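Local coordinates for protein methyl-coenzyme M reductase gamma subunit (Methermicoccus shengliensis DSM 18856, PDB 7NKG) that forms part of the methyl-coenzyme M reductase complex, which probably catalyses the methane-forming step of methanogenesis, and helps to line the factor 430 pocket, at residues C[42-45]-C[50-53]; C[37-40]-C[45-48]; C[104-109]-C[132-137]. All coordinates share one frame; numbering follows the deposited sequence. Where two conformers were deposited one is given.

Contact 1 (C[42-45]-C[50-53]); sequences GHRA and YPST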
ATOM      1  N   GLY C  42     -13.916   0.280 -43.225  1.00 22.57           N
ATOM      2  CA  GLY C  42     -14.648   1.301 -42.477  1.00 22.95           C
ATOM      3  C   GLY C  42     -13.863   2.461 -41.894  1.00 23.80           C
ATOM      4  O   GLY C  42     -14.346   3.104 -40.959  1.00 24.91           O
ATOM      5  N   HIS C  43     -12.692   2.778 -42.455  1.00 22.50           N
ATOM      6  CA  HIS C  43     -11.850   3.869 -41.937  1.00 22.62           C
ATOM      7  C   HIS C  43     -12.136   5.207 -42.610  1.00 23.03           C
ATOM      8  O   HIS C  43     -11.909   6.257 -42.001  1.00 23.11           O
ATOM      9  CB  HIS C  43     -10.375   3.520 -42.123  1.00 22.56           C
ATOM     10  CG  HIS C  43      -9.999   2.221 -41.481  1.00 22.72           C
ATOM     11  ND1 HIS C  43     -10.417   1.910 -40.198  1.00 23.59           N
ATOM     12  CD2 HIS C  43      -9.252   1.199 -41.958  1.00 23.37           C
ATOM     13  CE1 HIS C  43      -9.935   0.704 -39.947  1.00 23.94           C
ATOM     14  NE2 HIS C  43      -9.202   0.250 -40.959  1.00 23.92           N
ATOM     15  N   ARG C  44     -12.555   5.177 -43.874  1.00 23.17           N
ATOM     16  CA  ARG C  44     -12.854   6.400 -44.629  1.00 24.90           C
ATOM     17  C   ARG C  44     -13.803   6.071 -45.791  1.00 26.59           C
ATOM     18  O   ARG C  44     -13.983   4.891 -46.127  1.00 26.73           O
ATOM     19  CB  ARG C  44     -11.556   7.071 -45.155  1.00 25.36           C
ATOM     20  CG  ARG C  44     -10.901   6.305 -46.291  1.00 26.09           C
ATOM     21  CD  ARG C  44      -9.601   6.919 -46.770  1.00 28.60           C
ATOM     22  NE  ARG C  44      -9.284   6.483 -48.128  1.00 30.68           N
ATOM     23  CZ  ARG C  44      -8.833   5.277 -48.460  1.00 32.19           C
ATOM     24  NH1 ARG C  44      -8.610   4.363 -47.523  1.00 31.63           N
ATOM     25  NH2 ARG C  44      -8.601   4.978 -49.735  1.00 32.87           N
ATOM     26  N   ALA C  45     -14.387   7.107 -46.427  1.00 27.82           N
ATOM     27  CA  ALA C  45     -15.303   6.882 -47.534  1.00 28.89           C
ATOM     28  C   ALA C  45     -14.576   6.235 -48.724  1.00 29.59           C
ATOM     29  O   ALA C  45     -13.489   6.701 -49.067  1.00 29.16           O
ATOM     30  CB  ALA C  45     -15.911   8.203 -47.972  1.00 29.07           C
ATOM     31  N   TYR C  50      -6.543   9.390 -48.408  1.00 31.39           N
ATOM     32  CA  TYR C  50      -6.168   8.956 -47.068  1.00 30.40           C
ATOM     33  C   TYR C  50      -5.961  10.190 -46.172  1.00 30.35           C
ATOM     34  O   TYR C  50      -5.080  10.994 -46.485  1.00 30.66           O
ATOM     35  CB  TYR C  50      -4.841   8.170 -47.094  1.00 29.87           C
ATOM     36  CG  TYR C  50      -4.878   6.887 -47.894  1.00 29.64           C
ATOM     37  CD1 TYR C  50      -5.376   5.717 -47.345  1.00 30.02           C
ATOM     38  CD2 TYR C  50      -4.418   6.847 -49.203  1.00 30.11           C
ATOM     39  CE1 TYR C  50      -5.446   4.547 -48.085  1.00 30.54           C
ATOM     40  CE2 TYR C  50      -4.455   5.673 -49.944  1.00 30.71           C
ATOM     41  CZ  TYR C  50      -4.972   4.522 -49.380  1.00 31.42           C
ATOM     42  OH  TYR C  50      -4.981   3.340 -50.087  1.00 32.70           O
ATOM     43  N   PRO C  51      -6.712  10.368 -45.063  1.00 30.09           N
ATOM     44  CA  PRO C  51      -6.435  11.513 -44.178  1.00 30.14           C
ATOM     45  C   PRO C  51      -5.063  11.408 -43.522  1.00 30.94           C
ATOM     46  O   PRO C  51      -4.477  10.331 -43.452  1.00 31.00           O
ATOM     47  CB  PRO C  51      -7.550  11.468 -43.130  1.00 30.98           C
ATOM     48  CG  PRO C  51      -8.422  10.337 -43.479  1.00 31.65           C
ATOM     49  CD  PRO C  51      -7.788   9.512 -44.533  1.00 30.05           C
ATOM     50  N   SER C  52      -4.552  12.544 -43.047  1.00 31.34           N
ATOM     51  CA  SER C  52      -3.251  12.631 -42.390  1.00 32.17           C
ATOM     52  C   SER C  52      -3.431  12.827 -40.895  1.00 32.68           C
ATOM     53  O   SER C  52      -4.507  13.205 -40.418  1.00 32.90           O
ATOM     54  CB  SER C  52      -2.465  13.822 -42.940  1.00 34.11           C
ATOM     55  OG  SER C  52      -2.074  13.655 -44.293  1.00 36.66           O
ATOM     56  N   THR C  53      -2.353  12.585 -40.146  1.00 32.63           N
ATOM     57  CA  THR C  53      -2.310  12.899 -38.729  1.00 33.24           C
ATOM     58  C   THR C  53      -2.201  14.454 -38.632  1.00 35.02           C
ATOM     59  O   THR C  53      -1.805  15.118 -39.603  1.00 35.40           O
ATOM     60  CB  THR C  53      -1.058  12.258 -38.098  1.00 32.72           C
ATOM     61  OG1 THR C  53       0.098  12.793 -38.770  1.00 32.34           O
ATOM     62  CG2 THR C  53      -1.086  10.722 -38.163  1.00 32.90           C
TER
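Arg-44 lays its guanidinium group over one face of the Tyr-50 ring, a cation-pi pair at the surface of the subunit, within the irregular chain between helix 34-41 and helix 66-70. CZ of Arg-44 lies 3.9 Å from the centroid of the Tyr-50 ring and 30° off the ring normal, and the two flat groups are tilted by 36°, so this is an inclined cover and not a parallel stack. Packing is closest over the CD1-CE1 side of that face. There NH1 of Arg-44 comes to 3.2 Å from CE1 of Tyr-50, while NH2 of Arg-44 is 3.7 Å from CZ of Tyr-50, toward the phenol end. The arginine gets there because CG sits between its backbone N and carbonyl carbon (chi1 72°), after which the chain runs extended to NE and spans the gap between two backbones whose nearest CA atoms, of Arg-44 and Tyr-50, are 7.6 Å apart. Polar bonds beyond the pair fix its rotation: NE of Arg-44 is bonded to Ser-48 O, NH1 makes salt bridges with Glu-128 and Glu-132, and the Tyr-50 hydroxyl is bonded to Glu-132. Acidic groups so close would tend to stabilise the positive charge over the ring. The looser side follows the aliphatic part of the arginine, at the surface, where Arg-44 and Pro-51 are both partly exposed and CD of Arg-44 meets CD of Pro-51 at 3.9 Å.

Contact 2 (C[37-40]-C[45-48]); sequences LTAI and APGS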
ATOM      1  N   LEU C  37     -12.607  -2.783 -50.828  1.00 22.56           N
ATOM      2  CA  LEU C  37     -11.736  -3.032 -49.668  1.00 22.89           C
ATOM      3  C   LEU C  37     -11.849  -1.879 -48.668  1.00 22.62           C
ATOM      4  O   LEU C  37     -11.985  -2.101 -47.460  1.00 22.40           O
ATOM      5  CB  LEU C  37     -10.278  -3.221 -50.086  1.00 24.04           C
ATOM      6  CG  LEU C  37      -9.273  -3.451 -48.922  1.00 26.03           C
ATOM      7  CD1 LEU C  37      -9.588  -4.719 -48.116  1.00 25.82           C
ATOM      8  CD2 LEU C  37      -7.861  -3.543 -49.451  1.00 27.78           C
ATOM      9  N   THR C  38     -11.836  -0.633 -49.176  1.00 23.00           N
ATOM     10  CA  THR C  38     -11.952   0.536 -48.296  1.00 23.33           C
ATOM     11  C   THR C  38     -13.293   0.534 -47.576  1.00 23.19           C
ATOM     12  O   THR C  38     -13.350   0.835 -46.382  1.00 23.00           O
ATOM     13  CB  THR C  38     -11.774   1.810 -49.108  1.00 24.97           C
ATOM     14  OG1 THR C  38     -10.494   1.762 -49.744  1.00 25.43           O
ATOM     15  CG2 THR C  38     -11.844   3.065 -48.261  1.00 25.35           C
ATOM     16  N   ALA C  39     -14.373   0.175 -48.292  1.00 22.77           N
ATOM     17  CA  ALA C  39     -15.701   0.147 -47.690  1.00 22.88           C
ATOM     18  C   ALA C  39     -15.751  -0.852 -46.504  1.00 22.63           C
ATOM     19  O   ALA C  39     -16.225  -0.489 -45.425  1.00 23.06           O
ATOM     20  CB  ALA C  39     -16.748  -0.232 -48.741  1.00 23.35           C
ATOM     21  N   ILE C  40     -15.262  -2.093 -46.696  1.00 21.96           N
ATOM     22  CA  ILE C  40     -15.349  -3.104 -45.631  1.00 22.16           C
ATOM     23  C   ILE C  40     -14.400  -2.797 -44.456  1.00 22.00           C
ATOM     24  O   ILE C  40     -14.733  -3.162 -43.323  1.00 21.81           O
ATOM     25  CB  ILE C  40     -15.202  -4.564 -46.155  1.00 22.51           C
ATOM     26  CG1 ILE C  40     -13.792  -4.808 -46.758  1.00 23.29           C
ATOM     27  CG2 ILE C  40     -16.319  -4.828 -47.192  1.00 23.05           C
ATOM     28  CD1 ILE C  40     -13.500  -6.196 -47.273  1.00 23.64           C
ATOM     29  N   ALA C  45     -14.387   7.107 -46.427  1.00 27.82           N
ATOM     30  CA  ALA C  45     -15.303   6.882 -47.534  1.00 28.89           C
ATOM     31  C   ALA C  45     -14.576   6.235 -48.724  1.00 29.59           C
ATOM     32  O   ALA C  45     -13.489   6.701 -49.067  1.00 29.16           O
ATOM     33  CB  ALA C  45     -15.911   8.203 -47.972  1.00 29.07           C
ATOM     34  N   PRO C  46     -15.126   5.185 -49.380  1.00 30.45           N
ATOM     35  CA  PRO C  46     -14.436   4.620 -50.558  1.00 31.00           C
ATOM     36  C   PRO C  46     -14.170   5.669 -51.640  1.00 31.57           C
ATOM     37  O   PRO C  46     -15.023   6.524 -51.888  1.00 31.02           O
ATOM     38  CB  PRO C  46     -15.403   3.541 -51.061  1.00 31.70           C
ATOM     39  CG  PRO C  46     -16.233   3.213 -49.887  1.00 32.18           C
ATOM     40  CD  PRO C  46     -16.393   4.478 -49.119  1.00 30.42           C
ATOM     41  N   GLY C  47     -12.979   5.626 -52.222  1.00 32.22           N
ATOM     42  CA  GLY C  47     -12.577   6.574 -53.249  1.00 33.36           C
ATOM     43  C   GLY C  47     -11.945   7.840 -52.706  1.00 34.20           C
ATOM     44  O   GLY C  47     -11.281   8.548 -53.464  1.00 35.17           O
ATOM     45  N   SER C  48     -12.132   8.154 -51.405  1.00 33.53           N
ATOM     46  CA  SER C  48     -11.569   9.370 -50.816  1.00 33.50           C
ATOM     47  C   SER C  48     -10.073   9.244 -50.568  1.00 33.86           C
ATOM     48  O   SER C  48      -9.549   8.133 -50.474  1.00 34.18           O
ATOM     49  CB  SER C  48     -12.277   9.704 -49.507  1.00 34.12           C
ATOM     50  OG  SER C  48     -11.901   8.840 -48.447  1.00 35.45           O
TER
HETATM   51  O   HOH W   1     -10.950   3.543 -52.058  1.00 37.35           O
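Thr-38 and Ala-39 present their methyl groups to Pro-46, and the direct contacts are van der Waals packing, with no direct hydrogen bond between the segments. CG2 of Thr-38 lies 3.8 Å from CA of Pro-46, and CB of Ala-39 comes to 3.7 Å from CG of the same proline, so that adjacent residues of the helix touch the backbone and the ring of one partner. In Thr-38, OG1 sits beside the backbone N (chi1 -58°), which places CG2 anti to that N and toward the proline and leaves OG1 available for polar partners. One of these is a water that bridges the segments: it donates to OG1 of Thr-38 at 3.0 Å and accepts from N of Gly-47 at 2.9 Å. The proline occupies the second position of a type II beta turn running from Ala-45 to Ser-48, and Gly-47 takes the third with the positive phi (88°) that this turn requires. Two bonds from one residue grip the opening carbonyl of the turn: N of Ser-48 reaches O of Ala-45 at 3.1 Å, and OG of Ser-48 meets O of Ala-45 at 2.7 Å, in the carbonyl plane and on a lone pair. Farther out, OG1 of Thr-38 is also hydrogen-bonded to Asp-34 O, one helical turn back, and to Glu-132 of helix 128-140. Arg-196 of strand 193-201 packs against both Ala-39 and Pro-46.

Contact 3 (C[104-109]-C[132-137]); sequences YYAAIN and EVYGKM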
ATOM      1  N   TYR C 104       2.795 -13.910 -38.514  1.00 17.16           N
ATOM      2  CA  TYR C 104       4.110 -14.214 -39.112  1.00 17.64           C
ATOM      3  C   TYR C 104       4.135 -13.764 -40.566  1.00 18.85           C
ATOM      4  O   TYR C 104       5.138 -13.188 -41.022  1.00 18.56           O
ATOM      5  CB  TYR C 104       4.438 -15.718 -39.051  1.00 17.40           C
ATOM      6  CG  TYR C 104       4.457 -16.319 -37.660  1.00 17.36           C
ATOM      7  CD1 TYR C 104       4.853 -15.571 -36.557  1.00 18.14           C
ATOM      8  CD2 TYR C 104       4.017 -17.615 -37.438  1.00 17.82           C
ATOM      9  CE1 TYR C 104       4.852 -16.114 -35.279  1.00 18.18           C
ATOM     10  CE2 TYR C 104       3.966 -18.153 -36.157  1.00 18.34           C
ATOM     11  CZ  TYR C 104       4.386 -17.401 -35.075  1.00 19.06           C
ATOM     12  OH  TYR C 104       4.338 -17.949 -33.808  1.00 18.94           O
ATOM     13  N   TYR C 105       3.019 -13.966 -41.302  1.00 18.17           N
ATOM     14  CA  TYR C 105       2.931 -13.484 -42.686  1.00 18.88           C
ATOM     15  C   TYR C 105       3.187 -11.956 -42.739  1.00 18.79           C
ATOM     16  O   TYR C 105       3.964 -11.499 -43.565  1.00 18.72           O
ATOM     17  CB  TYR C 105       1.548 -13.805 -43.302  1.00 19.32           C
ATOM     18  CG  TYR C 105       1.300 -13.023 -44.574  1.00 19.71           C
ATOM     19  CD1 TYR C 105       1.965 -13.346 -45.748  1.00 21.03           C
ATOM     20  CD2 TYR C 105       0.561 -11.845 -44.555  1.00 20.30           C
ATOM     21  CE1 TYR C 105       1.829 -12.569 -46.892  1.00 21.53           C
ATOM     22  CE2 TYR C 105       0.447 -11.045 -45.680  1.00 21.55           C
ATOM     23  CZ  TYR C 105       1.105 -11.396 -46.841  1.00 22.21           C
ATOM     24  OH  TYR C 105       0.990 -10.606 -47.963  1.00 23.34           O
ATOM     25  N   ALA C 106       2.535 -11.200 -41.849  1.00 18.48           N
ATOM     26  CA  ALA C 106       2.674  -9.753 -41.830  1.00 19.16           C
ATOM     27  C   ALA C 106       4.089  -9.340 -41.424  1.00 19.70           C
ATOM     28  O   ALA C 106       4.692  -8.502 -42.096  1.00 20.86           O
ATOM     29  CB  ALA C 106       1.648  -9.144 -40.879  1.00 19.26           C
ATOM     30  N   ALA C 107       4.645  -9.958 -40.368  1.00 19.48           N
ATOM     31  CA  ALA C 107       5.982  -9.626 -39.869  1.00 19.53           C
ATOM     32  C   ALA C 107       7.081  -9.912 -40.889  1.00 19.24           C
ATOM     33  O   ALA C 107       8.086  -9.197 -40.915  1.00 18.96           O
ATOM     34  CB  ALA C 107       6.254 -10.392 -38.585  1.00 19.46           C
ATOM     35  N   ILE C 108       6.906 -10.943 -41.720  1.00 18.56           N
ATOM     36  CA  ILE C 108       7.926 -11.304 -42.702  1.00 18.79           C
ATOM     37  C   ILE C 108       7.795 -10.546 -44.015  1.00 20.29           C
ATOM     38  O   ILE C 108       8.814 -10.207 -44.636  1.00 20.68           O
ATOM     39  CB  ILE C 108       7.929 -12.851 -42.939  1.00 18.63           C
ATOM     40  CG1 ILE C 108       8.339 -13.609 -41.652  1.00 19.68           C
ATOM     41  CG2 ILE C 108       8.875 -13.228 -44.104  1.00 18.56           C
ATOM     42  CD1 ILE C 108       7.937 -15.074 -41.637  1.00 21.45           C
ATOM     43  N   ASN C 109       6.558 -10.358 -44.492  1.00 20.29           N
ATOM     44  CA  ASN C 109       6.319  -9.829 -45.831  1.00 20.50           C
ATOM     45  C   ASN C 109       5.894  -8.366 -45.935  1.00 20.50           C
ATOM     46  O   ASN C 109       5.852  -7.859 -47.059  1.00 20.51           O
ATOM     47  CB  ASN C 109       5.285 -10.712 -46.497  1.00 20.80           C
ATOM     48  CG  ASN C 109       5.793 -12.135 -46.570  1.00 22.01           C
ATOM     49  OD1 ASN C 109       6.654 -12.450 -47.405  1.00 22.48           O
ATOM     50  ND2 ASN C 109       5.355 -12.989 -45.664  1.00 21.75           N
ATOM     51  N   GLU C 132      -3.937  -1.158 -46.130  1.00 21.04           N
ATOM     52  CA  GLU C 132      -4.799  -1.573 -47.236  1.00 21.28           C
ATOM     53  C   GLU C 132      -4.043  -2.516 -48.174  1.00 21.97           C
ATOM     54  O   GLU C 132      -4.633  -3.486 -48.651  1.00 22.45           O
ATOM     55  CB  GLU C 132      -5.312  -0.371 -48.035  1.00 22.31           C
ATOM     56  CG  GLU C 132      -6.350   0.430 -47.269  1.00 24.08           C
ATOM     57  CD  GLU C 132      -7.251   1.247 -48.157  1.00 28.77           C
ATOM     58  OE1 GLU C 132      -6.797   1.639 -49.255  1.00 30.68           O
ATOM     59  OE2 GLU C 132      -8.412   1.493 -47.759  1.00 29.66           O
ATOM     60  N   VAL C 133      -2.736  -2.286 -48.402  1.00 21.84           N
ATOM     61  CA  VAL C 133      -1.926  -3.194 -49.224  1.00 22.78           C
ATOM     62  C   VAL C 133      -1.897  -4.577 -48.542  1.00 22.74           C
ATOM     63  O   VAL C 133      -2.109  -5.591 -49.210  1.00 22.82           O
ATOM     64  CB  VAL C 133      -0.499  -2.652 -49.454  1.00 24.06           C
ATOM     65  CG1 VAL C 133       0.409  -3.701 -50.105  1.00 24.67           C
ATOM     66  CG2 VAL C 133      -0.529  -1.384 -50.300  1.00 24.67           C
ATOM     67  N   TYR C 134      -1.690  -4.597 -47.214  1.00 21.81           N
ATOM     68  CA  TYR C 134      -1.721  -5.829 -46.437  1.00 21.80           C
ATOM     69  C   TYR C 134      -3.140  -6.441 -46.508  1.00 22.79           C
ATOM     70  O   TYR C 134      -3.268  -7.638 -46.752  1.00 23.41           O
ATOM     71  CB  TYR C 134      -1.297  -5.572 -44.960  1.00 20.81           C
ATOM     72  CG  TYR C 134      -1.771  -6.659 -44.020  1.00 20.74           C
ATOM     73  CD1 TYR C 134      -1.131  -7.887 -43.974  1.00 21.13           C
ATOM     74  CD2 TYR C 134      -2.938  -6.507 -43.281  1.00 21.07           C
ATOM     75  CE1 TYR C 134      -1.625  -8.928 -43.208  1.00 21.22           C
ATOM     76  CE2 TYR C 134      -3.459  -7.553 -42.536  1.00 21.39           C
ATOM     77  CZ  TYR C 134      -2.792  -8.759 -42.490  1.00 21.71           C
ATOM     78  OH  TYR C 134      -3.289  -9.795 -41.736  1.00 22.04           O
ATOM     79  N   GLY C 135      -4.168  -5.633 -46.249  1.00 22.24           N
ATOM     80  CA  GLY C 135      -5.564  -6.068 -46.236  1.00 22.39           C
ATOM     81  C   GLY C 135      -5.981  -6.763 -47.514  1.00 22.07           C
ATOM     82  O   GLY C 135      -6.633  -7.811 -47.469  1.00 22.34           O
ATOM     83  N   LYS C 136      -5.549  -6.229 -48.663  1.00 21.68           N
ATOM     84  CA  LYS C 136      -5.854  -6.825 -49.971  1.00 22.03           C
ATOM     85  C   LYS C 136      -5.278  -8.251 -50.040  1.00 21.72           C
ATOM     86  O   LYS C 136      -5.993  -9.173 -50.397  1.00 21.92           O
ATOM     87  CB  LYS C 136      -5.278  -5.944 -51.088  1.00 23.15           C
ATOM     88  CG  LYS C 136      -5.718  -6.356 -52.479  1.00 26.24           C
ATOM     89  CD  LYS C 136      -5.069  -5.457 -53.539  1.00 31.23           C
ATOM     90  CE  LYS C 136      -5.562  -5.745 -54.937  1.00 36.58           C
ATOM     91  NZ  LYS C 136      -7.010  -5.420 -55.101  1.00 39.50           N
ATOM     92  N   MET C 137      -4.006  -8.436 -49.669  1.00 21.44           N
ATOM     93  CA  MET C 137      -3.396  -9.768 -49.686  0.50 21.88           C
ATOM     94  C   MET C 137      -4.059 -10.677 -48.652  1.00 21.97           C
ATOM     95  O   MET C 137      -4.258 -11.852 -48.929  1.00 22.38           O
ATOM     96  CB  MET C 137      -1.892  -9.670 -49.435  0.50 22.78           C
ATOM     97  CG  MET C 137      -1.147  -9.005 -50.578  0.50 25.42           C
ATOM     98  SD  MET C 137       0.542  -8.601 -50.130  0.50 31.48           S
ATOM     99  CE  MET C 137       1.012  -7.596 -51.505  0.50 32.93           C
TER
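Tyr-105 and Tyr-134 both set CG anti to the backbone N, with chi1 of 165° and 160°, and thereby swing their rings into the gap between helix 99-109 and helix 128-140, where they meet. CE1 of Tyr-134 comes to the edge of the Tyr-105 ring, near its plane and 3.9 Å from CE2 of Tyr-105. The two side chains pass each other at a slant, and what joins them is carbon-to-carbon packing. CB of Ala-106 also reaches CE1 of Tyr-134, at 4.0 Å, so a single ring corner touches two successive residues of the opposing helix. The short helical segments run closer to antiparallel than to parallel, at 130°, and their axes come no nearer than 11.7 Å, a separation that aromatic side chains are long enough to span. The pair belongs to a set of helices packed on a four-stranded antiparallel sheet; helix 128-140 follows its strand 122-127 directly, and Val-124 of that strand packs against both Ala-106 and Tyr-134. Met-137 stands at the outer margin, near the Tyr-105 hydroxyl, but it was deposited in two conformers, and the very short approach of its sulfur in one of them is doubtful. That hydroxyl instead has His-110 as its hydrogen-bond partner, and the His-110 ring also meets Tyr-134 edge-to-face. At the end of helix 99-109, ND2 of Asn-109 bonds to O of Tyr-105 at 2.9 Å, approaching a lone pair of that oxygen within the carbonyl plane, and also to Met-22 O of helix 13-23, while N of Asn-109 bonds to O of Tyr-105 at 3.0 Å.

Glu-132, which lies in contact 3 but away from its tyrosine pair, ties the three contacts together. Its OE1 is a probable hydrogen-bond partner of Tyr-50 OH in contact 1 at 2.6 Å; its OE2 makes a salt bridge with Arg-44 NH1 at 2.9 Å and probably a hydrogen bond with Thr-38 OG1 of contact 2, also at 2.9 Å. Contacts 1 and 2 share Ala-45, their centres about 9 Å apart, whereas the centre of contact 3 lies about 18 to 19 Å from theirs. The two helices of contact 3 bracket, along the chain, Leu-118 to Arg-121, which help to line the factor 430 pocket.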